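Local coordinates for flagellar motor switch protein FliG (Aquifex aeolicus, PDB 3HJL), which probably forms part of the rotor-mounted switch complex (C ring) at the base of the flagellar basal body and helps set the direction of flagellar rotation, at residues Ala8-Leu20 with Glu38-Glu50. Numbering follows the deposited sequence.
Sequences ALSKAQKAAVLLL and ELQKLFALAKDLE
Helices 8-20 and 38-47 cross nearly at right angles (98°), with axes 8.3 Å apart at closest approach, and Ala16 and Leu42 bring their CA atoms nearest. The pair belongs to the all-helical N-terminal domain of FliG and makes one knob-into-hole contact: Leu42 sits among Ala12, Ala15, Ala16 and Leu19. Its CD2 reaches the backbone of helix 8-20, 3.6 Å from Ala16 N. The small side chain of Ala16 probably helps allow the close approach of the axes. Ala16 CB lies 3.4 Å from Leu42 O and also meets Leu45 CB.

Leu45 covers the earlier turns of helix 8-20. Its two methyls divide the work: CD1 touches Ala12 CB and CD2 touches Leu9 CD1. Leu9 extends to this point because its CG is anti to the backbone N (chi1 175°).

With CG likewise anti to the backbone N, Leu19 turns its CD2 onto Leu42 CB at 3.7 Å. The same methyl also touches Leu39 CD2 and Phe43 CE1. Leu20 CD2 comes to the edge of the Phe43 ring, near its plane. Leu20 CD1 lies close to Ala46 CB.

After the end of helix 38-47, the side chain of Leu49 reaches back to helix 8-20. Its CD1 meets Val17 CG2. Its CD2 packs against the Gln13 chain from CB to the amide, nearest CG at 3.7 Å; the two side chains run past each other in opposite directions. Helix 78-88 continues this apolar layer: Val88 touches both Leu20 and Leu49, and Ile85 touches Val17. Helix 24-33 adds Ile30 against Leu19.

No direct hydrogen bond joins the segments. A water bridges them instead, accepting from Gln13 NE2 at 2.8 Å and donating to Leu45 O at 2.7 Å.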
loop_
_atom_site.group_PDB
_atom_site.type_symbol
_atom_site.label_atom_id
_atom_site.label_comp_id
_atom_site.label_asym_id
_atom_site.label_seq_id
_atom_site.Cartn_x
_atom_site.Cartn_y
_atom_site.Cartn_z
ATOM N N ALA A 8 30.847 18.747 37.206
ATOM C CA ALA A 8 32.224 18.228 37.121
ATOM C C ALA A 8 32.244 16.813 36.494
ATOM O O ALA A 8 33.184 16.462 35.764
ATOM C CB ALA A 8 32.898 18.234 38.506
ATOM N N LEU A 9 31.199 16.023 36.766
ATOM C CA LEU A 9 31.025 14.702 36.133
ATOM C C LEU A 9 30.853 14.790 34.598
ATOM O O LEU A 9 31.410 13.967 33.878
ATOM C CB LEU A 9 29.840 13.938 36.765
ATOM C CG LEU A 9 29.436 12.584 36.141
ATOM C CD1 LEU A 9 30.637 11.652 35.948
ATOM C CD2 LEU A 9 28.358 11.907 36.976
ATOM N N SER A 10 30.101 15.780 34.109
ATOM C CA SER A 10 29.913 15.945 32.662
ATOM C C SER A 10 31.157 16.494 31.960
ATOM O O SER A 10 31.415 16.140 30.803
ATOM C CB SER A 10 28.712 16.826 32.333
ATOM O OG SER A 10 28.428 16.744 30.933
ATOM N N LYS A 11 31.883 17.399 32.624
ATOM C CA LYS A 11 33.174 17.870 32.103
ATOM C C LYS A 11 34.143 16.687 31.992
ATOM O O LYS A 11 34.787 16.512 30.962
ATOM C CB LYS A 11 33.760 18.967 32.979
ATOM C CG LYS A 11 32.960 20.274 32.949
ATOM C CD LYS A 11 33.333 21.203 34.106
ATOM C CE LYS A 11 32.373 22.396 34.205
ATOM N NZ LYS A 11 32.654 23.274 35.391
ATOM N N ALA A 12 34.187 15.842 33.026
ATOM C CA ALA A 12 34.991 14.603 32.993
ATOM C C ALA A 12 34.530 13.649 31.900
ATOM O O ALA A 12 35.353 12.992 31.269
ATOM C CB ALA A 12 34.960 13.906 34.342
ATOM N N GLN A 13 33.215 13.550 31.704
ATOM C CA GLN A 13 32.642 12.719 30.633
ATOM C C GLN A 13 32.997 13.239 29.233
ATOM O O GLN A 13 33.259 12.446 28.329
ATOM C CB GLN A 13 31.121 12.581 30.798
ATOM C CG GLN A 13 30.710 11.563 31.875
ATOM C CD GLN A 13 29.227 11.639 32.276
ATOM O OE1 GLN A 13 28.577 12.681 32.152
ATOM N NE2 GLN A 13 28.706 10.533 32.796
ATOM N N LYS A 14 32.995 14.560 29.061
ATOM C CA LYS A 14 33.468 15.183 27.816
ATOM C C LYS A 14 34.932 14.835 27.565
ATOM O O LYS A 14 35.284 14.439 26.466
ATOM C CB LYS A 14 33.321 16.708 27.848
ATOM C CG LYS A 14 31.941 17.221 27.523
ATOM C CD LYS A 14 31.948 18.746 27.446
ATOM C CE LYS A 14 30.651 19.280 26.862
ATOM N NZ LYS A 14 30.718 20.746 26.626
ATOM N N ALA A 15 35.779 15.039 28.577
ATOM C CA ALA A 15 37.197 14.657 28.506
ATOM C C ALA A 15 37.371 13.191 28.070
ATOM O O ALA A 15 38.213 12.889 27.220
ATOM C CB ALA A 15 37.869 14.883 29.842
ATOM N N ALA A 16 36.565 12.302 28.656
ATOM C CA ALA A 16 36.570 10.872 28.314
ATOM C C ALA A 16 36.230 10.630 26.842
ATOM O O ALA A 16 36.903 9.853 26.163
ATOM C CB ALA A 16 35.588 10.110 29.206
ATOM N N VAL A 17 35.190 11.306 26.360
ATOM C CA VAL A 17 34.756 11.169 24.973
ATOM C C VAL A 17 35.781 11.772 24.011
ATOM O O VAL A 17 36.077 11.171 22.982
ATOM C CB VAL A 17 33.357 11.791 24.739
ATOM C CG1 VAL A 17 32.972 11.699 23.267
ATOM C CG2 VAL A 17 32.294 11.078 25.605
ATOM N N LEU A 18 36.326 12.943 24.358
ATOM C CA LEU A 18 37.391 13.579 23.572
ATOM C C LEU A 18 38.605 12.669 23.422
ATOM O O LEU A 18 39.115 12.489 22.309
ATOM C CB LEU A 18 37.837 14.908 24.199
ATOM C CG LEU A 18 36.985 16.161 23.985
ATOM C CD1 LEU A 18 37.556 17.337 24.807
ATOM C CD2 LEU A 18 36.925 16.535 22.498
ATOM N N LEU A 19 39.056 12.092 24.538
ATOM C CA LEU A 19 40.204 11.167 24.537
ATOM C C LEU A 19 40.048 10.071 23.466
ATOM O O LEU A 19 40.979 9.790 22.709
ATOM C CB LEU A 19 40.378 10.521 25.925
ATOM C CG LEU A 19 41.556 9.552 26.140
ATOM C CD1 LEU A 19 42.894 10.289 26.044
ATOM C CD2 LEU A 19 41.425 8.841 27.475
ATOM N N LEU A 20 38.852 9.503 23.391
ATOM C CA LEU A 20 38.555 8.421 22.457
ATOM C C LEU A 20 38.195 8.872 21.019
ATOM O O LEU A 20 38.386 8.103 20.085
ATOM C CB LEU A 20 37.418 7.575 23.033
ATOM C CG LEU A 20 37.723 6.939 24.395
ATOM C CD1 LEU A 20 36.444 6.502 25.071
ATOM C CD2 LEU A 20 38.694 5.778 24.229
ATOM N N GLU A 38 44.922 7.941 35.766
ATOM C CA GLU A 38 44.139 8.958 35.064
ATOM C C GLU A 38 43.485 8.421 33.807
ATOM O O GLU A 38 42.280 8.614 33.601
ATOM C CB GLU A 38 45.020 10.162 34.725
ATOM C CG GLU A 38 45.402 10.962 35.956
ATOM C CD GLU A 38 46.556 11.926 35.745
ATOM O OE1 GLU A 38 47.365 11.710 34.828
ATOM O OE2 GLU A 38 46.687 12.879 36.548
ATOM N N LEU A 39 44.274 7.740 32.974
ATOM C CA LEU A 39 43.751 7.087 31.766
ATOM C C LEU A 39 42.628 6.088 32.079
ATOM O O LEU A 39 41.633 6.033 31.355
ATOM C CB LEU A 39 44.876 6.385 30.993
ATOM C CG LEU A 39 45.837 7.288 30.212
ATOM C CD1 LEU A 39 47.133 6.554 29.868
ATOM C CD2 LEU A 39 45.165 7.819 28.948
ATOM N N GLN A 40 42.780 5.322 33.161
ATOM C CA GLN A 40 41.741 4.369 33.587
ATOM C C GLN A 40 40.482 5.052 34.138
ATOM O O GLN A 40 39.386 4.522 33.981
ATOM C CB GLN A 40 42.287 3.358 34.612
ATOM C CG GLN A 40 43.312 2.351 34.046
ATOM C CD GLN A 40 42.794 1.528 32.865
ATOM O OE1 GLN A 40 43.502 1.352 31.871
ATOM N NE2 GLN A 40 41.551 1.055 32.958
ATOM N N LYS A 41 40.638 6.188 34.817
ATOM C CA LYS A 41 39.477 6.968 35.243
ATOM C C LYS A 41 38.710 7.443 34.006
ATOM O O LYS A 41 37.486 7.341 33.959
ATOM C CB LYS A 41 39.868 8.167 36.124
ATOM C CG LYS A 41 40.196 7.814 37.572
ATOM C CD LYS A 41 40.173 9.039 38.501
ATOM C CE LYS A 41 41.326 9.996 38.254
ATOM N NZ LYS A 41 42.643 9.430 38.646
ATOM N N LEU A 42 39.435 7.918 32.991
ATOM C CA LEU A 42 38.802 8.335 31.739
ATOM C C LEU A 42 38.122 7.178 31.000
ATOM O O LEU A 42 37.025 7.360 30.479
ATOM C CB LEU A 42 39.786 9.075 30.833
ATOM C CG LEU A 42 40.133 10.492 31.324
ATOM C CD1 LEU A 42 41.355 11.064 30.608
ATOM C CD2 LEU A 42 38.932 11.433 31.183
ATOM N N PHE A 43 38.722 5.984 31.015
ATOM C CA PHE A 43 38.094 4.815 30.363
ATOM C C PHE A 43 36.826 4.376 31.102
ATOM O O PHE A 43 35.812 4.077 30.462
ATOM C CB PHE A 43 39.061 3.617 30.238
ATOM C CG PHE A 43 40.284 3.879 29.373
ATOM C CD1 PHE A 43 40.177 4.506 28.129
ATOM C CD2 PHE A 43 41.532 3.397 29.764
ATOM C CE1 PHE A 43 41.306 4.717 27.337
ATOM C CE2 PHE A 43 42.662 3.611 28.979
ATOM C CZ PHE A 43 42.549 4.269 27.765
ATOM N N ALA A 44 36.876 4.364 32.441
ATOM C CA ALA A 44 35.703 4.003 33.247
ATOM C C ALA A 44 34.564 5.011 33.053
ATOM O O ALA A 44 33.395 4.629 33.001
ATOM C CB ALA A 44 36.074 3.865 34.716
ATOM N N LEU A 45 34.914 6.292 32.910
ATOM C CA LEU A 45 33.926 7.336 32.595
ATOM C C LEU A 45 33.210 7.078 31.254
ATOM O O LEU A 45 31.993 7.210 31.172
ATOM C CB LEU A 45 34.579 8.731 32.582
ATOM C CG LEU A 45 34.926 9.316 33.952
ATOM C CD1 LEU A 45 35.933 10.427 33.820
ATOM C CD2 LEU A 45 33.688 9.795 34.677
ATOM N N ALA A 46 33.975 6.718 30.218
ATOM C CA ALA A 46 33.409 6.457 28.886
ATOM C C ALA A 46 32.513 5.219 28.902
ATOM O O ALA A 46 31.400 5.252 28.373
ATOM C CB ALA A 46 34.511 6.298 27.851
ATOM N N LYS A 47 33.005 4.149 29.532
ATOM C CA LYS A 47 32.260 2.892 29.678
ATOM C C LYS A 47 30.941 3.059 30.444
ATOM O O LYS A 47 29.958 2.389 30.136
ATOM C CB LYS A 47 33.131 1.838 30.394
ATOM C CG LYS A 47 32.530 0.431 30.399
ATOM C CD LYS A 47 33.420 -0.580 31.104
ATOM C CE LYS A 47 32.767 -1.974 31.105
ATOM N NZ LYS A 47 33.519 -2.960 31.939
ATOM N N ASP A 48 30.925 3.951 31.432
ATOM C CA ASP A 48 29.748 4.161 32.275
ATOM C C ASP A 48 28.826 5.299 31.769
ATOM O O ASP A 48 27.929 5.737 32.492
ATOM C CB ASP A 48 30.219 4.440 33.714
ATOM C CG ASP A 48 29.137 4.200 34.751
ATOM O OD1 ASP A 48 28.535 3.105 34.758
ATOM O OD2 ASP A 48 28.916 5.101 35.586
ATOM N N LEU A 49 29.021 5.757 30.530
ATOM C CA LEU A 49 28.169 6.813 29.960
ATOM C C LEU A 49 26.712 6.369 29.812
ATOM O O LEU A 49 26.435 5.214 29.472
ATOM C CB LEU A 49 28.671 7.255 28.581
ATOM C CG LEU A 49 29.908 8.148 28.464
ATOM C CD1 LEU A 49 30.344 8.229 26.989
ATOM C CD2 LEU A 49 29.651 9.544 29.012
ATOM N N GLU A 50 25.791 7.295 30.082
ATOM C CA GLU A 50 24.369 7.072 29.843
ATOM C C GLU A 50 24.116 7.055 28.338
ATOM O O GLU A 50 24.851 7.681 27.573
ATOM C CB GLU A 50 23.514 8.169 30.492
ATOM C CG GLU A 50 23.244 7.970 31.974
ATOM C CD GLU A 50 22.435 9.115 32.569
ATOM O OE1 GLU A 50 21.231 8.918 32.859
ATOM O OE2 GLU A 50 22.988 10.231 32.695
HETATM O O HOH W 1 30.281 8.248 33.023
#